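Local coordinates for protoporphyrinogen oxidase (Exiguobacterium sibiricum, PDB 3LOV), which probably oxidises coproporphyrinogen III to coproporphyrin III with molecular oxygen, using FAD as cofactor, in the coproporphyrin-dependent route to haem b, at residues A278-L283 with E459-E464; G265-K270 with Q431-Y436; S88-L93 with H99-G104; A105-P110 with P169-I174. All blocks are in the same frame, centred on the assembly; numbering follows the deposited sequence. Where two conformers were deposited one is given.

How the contacts relate
From the N terminus, contact 3 comes first and closes a short loop, the beta hairpin of strands 90-94 and 97-100. Contact 4 opens directly after it and closes at the C-terminal end of helix 160-172, bringing the end of that helix against a second, smaller hairpin; the two contacts touch where Ile101 packs on Leu170. Far along the chain, contact 2 opens at 265-270 and contact 1 at 278-283, and they close in the same order, at 431-436 and 459-464, so their loops cross. Both reach the five-stranded parallel sheet of the FAD-binding fold, on the other side of the chain's centre; the centres of contacts 1 and 3 lie about 47 Å apart.

Contact 1 (A278-L283 with E459-E464); sequences ADYVLL and ESIELE
Tyr280 and Ile461 meet through a CH-pi contact that joins strand 280-283 to the last turn of helix 447-463. The methyl group Ile461 CG2 lies over one face of the tyrosine ring, 4.0 Å from the ring centroid and 15° off its normal, displaced toward the CG and CD1 rim. With CG1 of Ile461 anti to its carbonyl carbon (chi1 -59°), the two ends of the side chain share the work: CG2 takes the ring, and CD1 reaches Tyr280 CB at 4.1 Å. On the opposite face of the ring sits Asp279 CB, and the aromatic plane is held between this CB of the residue just before the strand and a methyl of the helix.

The polar component is slight. Tyr280 OH comes within 3.6 Å of Glu464 O, just where the chain leaves helical geometry, and no hydrogen bond joins the two segments. Glu464 is poorly ordered, which makes this approach less certain than the methyl packing.

Within the FAD-binding fold, strand 280-283 runs between strands 6-10 and 435-437 of the parallel sheet. Tyr280 touches Leu7 on the former, Ile461 packs on Tyr436 of the latter, and helix 447-463 also meets the sheet at Leu282 through Met457 and Ile458.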
# COMPACT_ATOMS: atom_id res chain seq x y z
N ALA A 278 -10.34 22.20 -20.24
CA ALA A 278 -10.39 22.27 -18.77
C ALA A 278 -9.80 23.57 -18.22
O ALA A 278 -8.90 24.16 -18.83
CB ALA A 278 -9.64 21.09 -18.18
N ASP A 279 -10.31 24.00 -17.08
CA ASP A 279 -9.69 25.04 -16.30
C ASP A 279 -8.83 24.42 -15.19
O ASP A 279 -7.75 24.92 -14.92
CB ASP A 279 -10.76 25.94 -15.74
CG ASP A 279 -11.63 26.51 -16.84
OD1 ASP A 279 -11.23 27.54 -17.41
OD2 ASP A 279 -12.62 25.84 -17.21
N TYR A 280 -9.32 23.34 -14.58
CA TYR A 280 -8.59 22.64 -13.52
C TYR A 280 -8.38 21.21 -13.94
O TYR A 280 -9.29 20.58 -14.49
CB TYR A 280 -9.36 22.73 -12.22
CG TYR A 280 -9.75 24.15 -11.90
CD1 TYR A 280 -8.79 25.09 -11.48
CD2 TYR A 280 -11.06 24.57 -12.05
CE1 TYR A 280 -9.16 26.42 -11.20
CE2 TYR A 280 -11.43 25.90 -11.78
CZ TYR A 280 -10.48 26.81 -11.35
OH TYR A 280 -10.89 28.09 -11.10
N VAL A 281 -7.16 20.71 -13.73
CA VAL A 281 -6.83 19.34 -14.04
C VAL A 281 -6.26 18.67 -12.78
O VAL A 281 -5.30 19.20 -12.19
CB VAL A 281 -5.80 19.26 -15.19
CG1 VAL A 281 -5.59 17.77 -15.62
CG2 VAL A 281 -6.23 20.12 -16.37
N LEU A 282 -6.84 17.54 -12.38
CA LEU A 282 -6.29 16.70 -11.31
C LEU A 282 -5.76 15.42 -11.94
O LEU A 282 -6.53 14.58 -12.44
CB LEU A 282 -7.29 16.42 -10.16
CG LEU A 282 -6.72 15.69 -8.89
CD1 LEU A 282 -5.75 16.55 -8.02
CD2 LEU A 282 -7.85 15.19 -8.00
N LEU A 283 -4.43 15.30 -11.96
CA LEU A 283 -3.76 14.09 -12.42
C LEU A 283 -3.61 13.07 -11.27
O LEU A 283 -2.98 13.35 -10.26
CB LEU A 283 -2.40 14.43 -13.07
CG LEU A 283 -2.45 15.42 -14.25
CD1 LEU A 283 -1.03 15.82 -14.78
CD2 LEU A 283 -3.29 14.83 -15.42
N GLU A 459 -9.87 20.36 -2.04
CA GLU A 459 -9.94 21.49 -1.12
C GLU A 459 -9.10 22.69 -1.56
O GLU A 459 -9.54 23.82 -1.47
CB GLU A 459 -9.43 21.08 0.29
CG GLU A 459 -10.41 20.27 1.16
CD GLU A 459 -9.76 19.76 2.44
OE1 GLU A 459 -8.58 20.09 2.73
OE2 GLU A 459 -10.43 19.02 3.17
N SER A 460 -7.87 22.44 -2.01
CA SER A 460 -6.97 23.51 -2.37
C SER A 460 -7.41 24.16 -3.69
O SER A 460 -7.14 25.33 -3.90
CB SER A 460 -5.53 23.03 -2.39
OG SER A 460 -5.24 22.40 -3.60
N ILE A 461 -8.12 23.44 -4.56
CA ILE A 461 -8.75 24.10 -5.72
C ILE A 461 -9.83 25.06 -5.21
O ILE A 461 -9.99 26.15 -5.76
CB ILE A 461 -9.38 23.12 -6.73
CG1 ILE A 461 -8.35 22.15 -7.29
CG2 ILE A 461 -9.97 23.90 -7.90
CD1 ILE A 461 -8.86 21.29 -8.40
N GLU A 462 -10.53 24.66 -4.14
CA GLU A 462 -11.59 25.46 -3.48
C GLU A 462 -11.13 26.83 -2.99
O GLU A 462 -11.88 27.80 -3.08
CB GLU A 462 -12.27 24.68 -2.33
N LEU A 463 -9.90 26.91 -2.47
CA LEU A 463 -9.27 28.20 -2.14
C LEU A 463 -9.03 29.04 -3.41
O LEU A 463 -9.21 30.26 -3.42
CB LEU A 463 -7.95 27.99 -1.38
CG LEU A 463 -7.52 29.17 -0.50
CD1 LEU A 463 -8.50 29.35 0.68
CD2 LEU A 463 -6.08 29.00 -0.01
N GLU A 464 -8.65 28.36 -4.50
CA GLU A 464 -8.42 29.02 -5.78
C GLU A 464 -9.69 29.12 -6.62
O GLU A 464 -9.64 28.93 -7.83
CB GLU A 464 -7.33 28.28 -6.56
CG GLU A 464 -5.97 28.32 -5.86
CD GLU A 464 -5.23 29.64 -6.06
OE1 GLU A 464 -5.66 30.45 -6.90
OE2 GLU A 464 -4.21 29.84 -5.37

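Contact 2 (G265-K270 with Q431-Y436); sequences GRYRLK and QYPGIY
Pro433 O accepts a short hydrogen bond of 2.5 Å from Tyr267 OH, which fastens a strand of a three-stranded antiparallel sheet to the type II beta turn Tyr432-Ile435. This turn leads from helix 417-431 into strand 435-437, an edge strand of the parallel Rossmann-type sheet. The hydroxyl reaches the carbonyl of the central turn peptide at a C=O...donor angle of 134°, 25° out of the carbonyl plane, while the oxygen itself lies at the edge of the phenol ring. The turn is closed from within by Ile435 N bonding to Tyr432 O, and Gly434 takes its third position with a positive phi suited to glycine.

Ile435 places CD1 over the centre of the Tyr267 ring, 4.0 Å from the centroid. The ring of Tyr432 points its edge at Tyr267 CE1, whereas its own hydroxyl bonds to Asp296 N and its ring forms a cation-pi contact with Arg262.

Replacing Tyr267 by an alanine would probably leave Pro433 O without this donor and open a gap beside Ile435 and Tyr432.

The proline ring also closes in on the hydroxyl, with Pro433 CD 3.4 Å from Tyr267 OH.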
# COMPACT_ATOMS: atom_id res chain seq x y z
N GLY A 265 -4.75 30.23 -21.11
CA GLY A 265 -5.15 30.24 -19.69
C GLY A 265 -5.90 28.97 -19.30
O GLY A 265 -5.91 28.57 -18.16
N ARG A 266 -6.55 28.33 -20.26
CA ARG A 266 -7.23 27.06 -20.04
C ARG A 266 -6.34 25.98 -20.66
O ARG A 266 -5.24 26.26 -21.14
CB ARG A 266 -8.64 27.09 -20.70
CG ARG A 266 -9.53 28.35 -20.41
CD ARG A 266 -10.96 28.23 -21.03
NE ARG A 266 -11.71 27.12 -20.42
CZ ARG A 266 -12.59 26.32 -21.04
NH1 ARG A 266 -12.93 26.48 -22.32
NH2 ARG A 266 -13.16 25.34 -20.34
N TYR A 267 -6.82 24.75 -20.70
CA TYR A 267 -6.05 23.67 -21.28
C TYR A 267 -6.90 22.89 -22.24
O TYR A 267 -8.11 22.72 -22.04
CB TYR A 267 -5.52 22.75 -20.14
CG TYR A 267 -4.58 23.48 -19.23
CD1 TYR A 267 -3.26 23.68 -19.61
CD2 TYR A 267 -5.00 23.98 -18.00
CE1 TYR A 267 -2.39 24.40 -18.78
CE2 TYR A 267 -4.13 24.67 -17.18
CZ TYR A 267 -2.81 24.87 -17.58
OH TYR A 267 -1.94 25.56 -16.76
N ARG A 268 -6.24 22.39 -23.27
CA ARG A 268 -6.84 21.51 -24.21
C ARG A 268 -6.25 20.15 -23.92
O ARG A 268 -5.03 19.99 -24.00
CB ARG A 268 -6.52 21.95 -25.63
CG ARG A 268 -7.01 21.01 -26.69
CD ARG A 268 -6.86 21.64 -28.08
NE ARG A 268 -7.00 20.62 -29.12
CZ ARG A 268 -7.38 20.85 -30.39
NH1 ARG A 268 -7.68 22.07 -30.82
NH2 ARG A 268 -7.46 19.84 -31.23
N LEU A 269 -7.11 19.18 -23.61
CA LEU A 269 -6.66 17.83 -23.22
C LEU A 269 -6.93 16.87 -24.36
O LEU A 269 -8.07 16.68 -24.77
CB LEU A 269 -7.36 17.37 -21.94
CG LEU A 269 -6.77 17.79 -20.58
CD1 LEU A 269 -6.38 19.23 -20.46
CD2 LEU A 269 -7.79 17.45 -19.49
N LYS A 270 -5.85 16.33 -24.92
CA LYS A 270 -5.93 15.44 -26.07
C LYS A 270 -6.31 14.01 -25.71
O LYS A 270 -5.67 13.41 -24.86
CB LYS A 270 -4.57 15.40 -26.78
CG LYS A 270 -4.57 14.55 -28.03
CD LYS A 270 -3.16 14.33 -28.53
CE LYS A 270 -3.07 13.19 -29.52
NZ LYS A 270 -2.77 13.69 -30.84
N GLN A 431 4.46 26.27 -13.67
CA GLN A 431 4.48 26.04 -15.10
C GLN A 431 3.12 25.77 -15.70
O GLN A 431 2.90 26.06 -16.88
CB GLN A 431 5.42 24.90 -15.45
CG GLN A 431 6.86 25.27 -15.19
CD GLN A 431 7.29 26.50 -16.01
OE1 GLN A 431 7.30 26.47 -17.23
NE2 GLN A 431 7.63 27.56 -15.33
N TYR A 432 2.21 25.17 -14.91
CA TYR A 432 0.85 24.89 -15.36
C TYR A 432 -0.19 25.26 -14.30
O TYR A 432 -0.77 24.39 -13.64
CB TYR A 432 0.72 23.42 -15.71
CG TYR A 432 1.59 22.93 -16.84
CD1 TYR A 432 2.94 22.52 -16.61
CD2 TYR A 432 1.08 22.80 -18.12
CE1 TYR A 432 3.72 22.04 -17.63
CE2 TYR A 432 1.87 22.30 -19.16
CZ TYR A 432 3.18 21.91 -18.91
OH TYR A 432 3.95 21.40 -19.93
N PRO A 433 -0.46 26.55 -14.15
CA PRO A 433 -1.41 26.97 -13.16
C PRO A 433 -2.73 26.26 -13.41
O PRO A 433 -3.11 26.08 -14.57
CB PRO A 433 -1.55 28.48 -13.40
CG PRO A 433 -0.36 28.88 -14.19
CD PRO A 433 0.02 27.67 -14.98
N GLY A 434 -3.36 25.81 -12.33
CA GLY A 434 -4.58 24.99 -12.40
C GLY A 434 -4.40 23.47 -12.54
O GLY A 434 -5.38 22.73 -12.66
N ILE A 435 -3.16 22.99 -12.51
CA ILE A 435 -2.95 21.56 -12.59
C ILE A 435 -2.46 21.07 -11.24
O ILE A 435 -1.53 21.63 -10.66
CB ILE A 435 -2.04 21.18 -13.78
CG1 ILE A 435 -2.70 21.70 -15.08
CG2 ILE A 435 -1.78 19.67 -13.85
CD1 ILE A 435 -2.11 21.15 -16.35
N TYR A 436 -3.15 20.05 -10.71
CA TYR A 436 -2.93 19.52 -9.36
C TYR A 436 -2.68 18.03 -9.51
O TYR A 436 -3.09 17.41 -10.51
CB TYR A 436 -4.15 19.81 -8.44
CG TYR A 436 -4.42 21.30 -8.23
CD1 TYR A 436 -5.17 22.05 -9.15
CD2 TYR A 436 -3.93 21.95 -7.13
CE1 TYR A 436 -5.36 23.45 -8.96
CE2 TYR A 436 -4.13 23.33 -6.92
CZ TYR A 436 -4.84 24.06 -7.84
OH TYR A 436 -5.01 25.39 -7.58

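Contact 3 (S88-L93 with H99-G104); sequences SQAFIL and HPIPKG
Phe91 and Pro100 form an antiparallel non-hydrogen-bonded pair whose side chains diverge; the phenyl ring crosses the proline at a slant, with Phe91 CD1 3.5 Å from Pro100 CA. The same ring has His99 C at its edge and Gln89 CG over one face. Gln89 extends from the backbone with CG anti to N (chi1 -172°) and then bends at chi2, bringing its amide back to Ala90 O. That oxygen takes two hydrogen bonds: Gln89 NE2 approaches in the carbonyl plane on a lone pair at 3.3 Å, and Ile101 N arrives at 2.9 Å from a tilted position. The Gln89 amide also rests on Pro100 CB. A leucine in place of Gln89 would probably cost Ala90 O its second donor and remove the polar group facing Lys103 NZ.

Ile92 and His99 form the adjoining hydrogen-bonded pair, joined both ways through Ile92 N to His99 O and His99 N to Ile92 O. The imidazole edge lies beside Ile92 O, with Asp94 and Thr120 binding its two nitrogens.

This hairpin forms one edge of the seven-stranded mixed sheet, with strand 97-100 outermost: strand 90-94 pairs onward with strand 329-332, and helix 160-172 packs on Ile92 and Ile101 through Leu166 and Leu170.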
# COMPACT_ATOMS: atom_id res chain seq x y z
N SER A 88 -4.49 -14.50 14.45
CA SER A 88 -4.22 -15.80 15.12
C SER A 88 -2.71 -16.04 15.32
O SER A 88 -2.16 -15.62 16.34
CB SER A 88 -4.93 -16.99 14.46
OG SER A 88 -4.50 -17.23 13.13
N GLN A 89 -2.04 -16.70 14.37
CA GLN A 89 -0.57 -16.77 14.38
C GLN A 89 0.03 -16.39 13.00
O GLN A 89 -0.39 -16.91 11.95
CB GLN A 89 -0.07 -18.17 14.83
CG GLN A 89 1.48 -18.25 15.06
CD GLN A 89 1.97 -17.51 16.33
OE1 GLN A 89 1.70 -17.94 17.45
NE2 GLN A 89 2.69 -16.40 16.14
N ALA A 90 1.00 -15.49 13.02
CA ALA A 90 1.76 -15.20 11.80
C ALA A 90 3.22 -15.68 11.95
O ALA A 90 3.71 -15.88 13.08
CB ALA A 90 1.69 -13.72 11.47
N PHE A 91 3.91 -15.82 10.81
CA PHE A 91 5.21 -16.47 10.75
C PHE A 91 6.18 -15.66 9.90
O PHE A 91 5.77 -14.80 9.11
CB PHE A 91 5.11 -17.87 10.12
CG PHE A 91 4.21 -18.84 10.85
CD1 PHE A 91 4.71 -19.61 11.90
CD2 PHE A 91 2.88 -19.04 10.44
CE1 PHE A 91 3.89 -20.54 12.56
CE2 PHE A 91 2.05 -19.97 11.07
CZ PHE A 91 2.55 -20.72 12.14
N ILE A 92 7.46 -15.90 10.13
CA ILE A 92 8.55 -15.49 9.23
C ILE A 92 9.12 -16.77 8.68
O ILE A 92 9.45 -17.68 9.45
CB ILE A 92 9.76 -14.78 9.91
CG1 ILE A 92 9.34 -13.67 10.87
CG2 ILE A 92 10.65 -14.16 8.88
CD1 ILE A 92 8.91 -12.35 10.21
N LEU A 93 9.23 -16.83 7.36
CA LEU A 93 9.98 -17.86 6.65
C LEU A 93 11.36 -17.35 6.30
O LEU A 93 11.50 -16.35 5.57
CB LEU A 93 9.27 -18.23 5.35
CG LEU A 93 9.82 -19.37 4.48
CD1 LEU A 93 9.77 -20.72 5.22
CD2 LEU A 93 8.98 -19.47 3.23
N HIS A 99 9.21 -19.83 11.20
CA HIS A 99 9.25 -19.45 12.61
C HIS A 99 8.03 -18.62 12.97
O HIS A 99 7.67 -17.72 12.23
CB HIS A 99 10.45 -18.57 12.94
CG HIS A 99 11.75 -19.08 12.42
ND1 HIS A 99 12.70 -19.66 13.24
CD2 HIS A 99 12.29 -19.06 11.18
CE1 HIS A 99 13.76 -19.97 12.52
NE2 HIS A 99 13.54 -19.62 11.27
N PRO A 100 7.42 -18.90 14.14
CA PRO A 100 6.36 -17.98 14.55
C PRO A 100 6.95 -16.63 14.88
O PRO A 100 8.10 -16.55 15.34
CB PRO A 100 5.75 -18.65 15.79
CG PRO A 100 6.78 -19.66 16.26
CD PRO A 100 7.89 -19.75 15.25
N ILE A 101 6.20 -15.56 14.60
CA ILE A 101 6.65 -14.21 14.94
C ILE A 101 6.92 -14.19 16.45
O ILE A 101 6.07 -14.57 17.24
CB ILE A 101 5.58 -13.13 14.60
CG1 ILE A 101 5.45 -12.92 13.08
CG2 ILE A 101 5.93 -11.79 15.25
CD1 ILE A 101 4.43 -11.83 12.69
N PRO A 102 8.12 -13.75 16.87
CA PRO A 102 8.41 -13.83 18.32
C PRO A 102 7.37 -13.14 19.14
O PRO A 102 6.93 -12.06 18.77
CB PRO A 102 9.72 -13.06 18.45
CG PRO A 102 10.37 -13.25 17.18
CD PRO A 102 9.29 -13.27 16.12
N LYS A 103 6.99 -13.71 20.28
CA LYS A 103 6.14 -12.97 21.22
C LYS A 103 7.01 -12.01 22.00
O LYS A 103 8.25 -12.05 21.88
CB LYS A 103 5.41 -13.91 22.18
CG LYS A 103 4.36 -14.81 21.52
CD LYS A 103 3.04 -14.07 21.26
CE LYS A 103 1.87 -15.05 21.00
NZ LYS A 103 2.15 -16.10 19.96
N GLY A 104 6.37 -11.15 22.78
CA GLY A 104 7.06 -10.21 23.64
C GLY A 104 7.79 -9.08 22.94
O GLY A 104 8.89 -8.68 23.36

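Contact 4 (A105-P110 with P169-I174); sequences AVMGIP and PLLSGI
Met107 and Gly108 are the two central residues of a type I' beta turn, the tip of a small hairpin formed by strands 105-106 and 109-110, and it is this tip that rests on the last turn of helix 160-172. Two backbone bonds close the turn, from Val106 N to Ile109 O and from Ile109 N back to Val106 O.

The contact itself is apolar and has two parts. Leu170 points from the helix toward the turn, and CG lies opposite its own N (chi1 -173°), which carries CD2 onto the peptide between the turn residues: 3.3 Å from Gly108 N and 3.6 Å from Met107 C. A beta carbon on Gly108 would point at the same methyl, about 3.1 Å from Leu170 CD2, so glycine suits this position for packing as well as for its positive phi.

Alongside, Met107, modelled as selenomethionine, crosses Leu171 at about a right angle. Its chain bends at chi2 and chi3, and the folded shape lets both ends touch one methyl: Leu171 CD2 lies 3.6 Å from Met107 CE and 3.8 Å from Met107 CB.

Just beyond, Gly173 is the first residue to leave helical geometry, with positive phi, though its N still bonds to Pro169 O; the next residue, Ile174, touches the FAD. Positive phi at both central residues, with reciprocal bonds between the flanking ones, is the signature of the two-residue beta hairpin with a type I' turn.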
# COMPACT_ATOMS: atom_id res chain seq x y z
N ALA A 105 7.14 -8.55 21.90
CA ALA A 105 7.72 -7.56 21.03
C ALA A 105 6.64 -6.63 20.49
O ALA A 105 5.52 -7.04 20.31
CB ALA A 105 8.42 -8.26 19.88
N VAL A 106 6.99 -5.37 20.28
CA VAL A 106 6.14 -4.41 19.59
C VAL A 106 6.84 -4.00 18.28
O VAL A 106 7.92 -3.39 18.30
CB VAL A 106 5.92 -3.15 20.47
CG1 VAL A 106 5.19 -2.05 19.67
CG2 VAL A 106 5.13 -3.52 21.72
N MSE A 107 6.23 -4.35 17.15
CA MSE A 107 6.80 -4.11 15.81
C MSE A 107 8.19 -4.76 15.67
O MSE A 107 9.11 -4.19 15.10
CB MSE A 107 6.89 -2.62 15.51
CG MSE A 107 5.74 -1.80 16.11
SE MSE A 107 4.28 -1.48 14.89
CE MSE A 107 4.23 -3.16 13.83
N GLY A 108 8.32 -5.96 16.23
CA GLY A 108 9.56 -6.69 16.19
C GLY A 108 10.61 -6.26 17.19
O GLY A 108 11.66 -6.88 17.27
N ILE A 109 10.35 -5.19 17.95
CA ILE A 109 11.28 -4.72 18.96
C ILE A 109 10.86 -5.32 20.31
O ILE A 109 9.73 -5.10 20.75
CB ILE A 109 11.33 -3.17 19.09
CG1 ILE A 109 11.85 -2.53 17.79
CG2 ILE A 109 12.25 -2.79 20.29
CD1 ILE A 109 11.71 -1.06 17.74
N PRO A 110 11.77 -6.08 20.94
CA PRO A 110 11.47 -6.76 22.20
C PRO A 110 11.09 -5.82 23.34
O PRO A 110 11.77 -4.84 23.58
CB PRO A 110 12.80 -7.48 22.53
CG PRO A 110 13.39 -7.76 21.23
CD PRO A 110 13.09 -6.51 20.43
N PRO A 169 11.50 -7.70 7.28
CA PRO A 169 10.40 -8.42 6.66
C PRO A 169 9.04 -8.19 7.34
O PRO A 169 8.02 -8.15 6.67
CB PRO A 169 10.83 -9.88 6.75
CG PRO A 169 11.92 -9.94 7.69
CD PRO A 169 12.58 -8.60 7.70
N LEU A 170 9.04 -8.01 8.66
CA LEU A 170 7.81 -7.70 9.43
C LEU A 170 7.21 -6.36 9.01
O LEU A 170 6.06 -6.28 8.59
CB LEU A 170 8.12 -7.68 10.92
CG LEU A 170 6.94 -7.53 11.88
CD1 LEU A 170 5.98 -8.72 11.79
CD2 LEU A 170 7.46 -7.35 13.34
N LEU A 171 8.00 -5.32 9.11
CA LEU A 171 7.50 -3.99 8.84
C LEU A 171 7.25 -3.74 7.34
O LEU A 171 6.32 -3.02 7.01
CB LEU A 171 8.42 -2.92 9.46
CG LEU A 171 8.53 -2.90 11.01
CD1 LEU A 171 9.24 -1.58 11.46
CD2 LEU A 171 7.16 -3.06 11.75
N SER A 172 8.04 -4.35 6.45
CA SER A 172 7.80 -4.20 5.02
C SER A 172 6.58 -4.97 4.54
O SER A 172 5.86 -4.49 3.66
CB SER A 172 9.04 -4.63 4.20
OG SER A 172 10.01 -3.62 4.36
N GLY A 173 6.35 -6.14 5.11
CA GLY A 173 5.16 -6.92 4.77
C GLY A 173 5.10 -7.16 3.26
O GLY A 173 6.15 -7.27 2.62
N ILE A 174 3.89 -7.15 2.70
CA ILE A 174 3.70 -7.40 1.27
C ILE A 174 4.36 -6.33 0.34
O ILE A 174 4.72 -6.62 -0.81
CB ILE A 174 2.21 -7.59 0.91
CG1 ILE A 174 1.40 -6.32 1.20
CG2 ILE A 174 1.60 -8.78 1.70
CD1 ILE A 174 -0.08 -6.50 0.85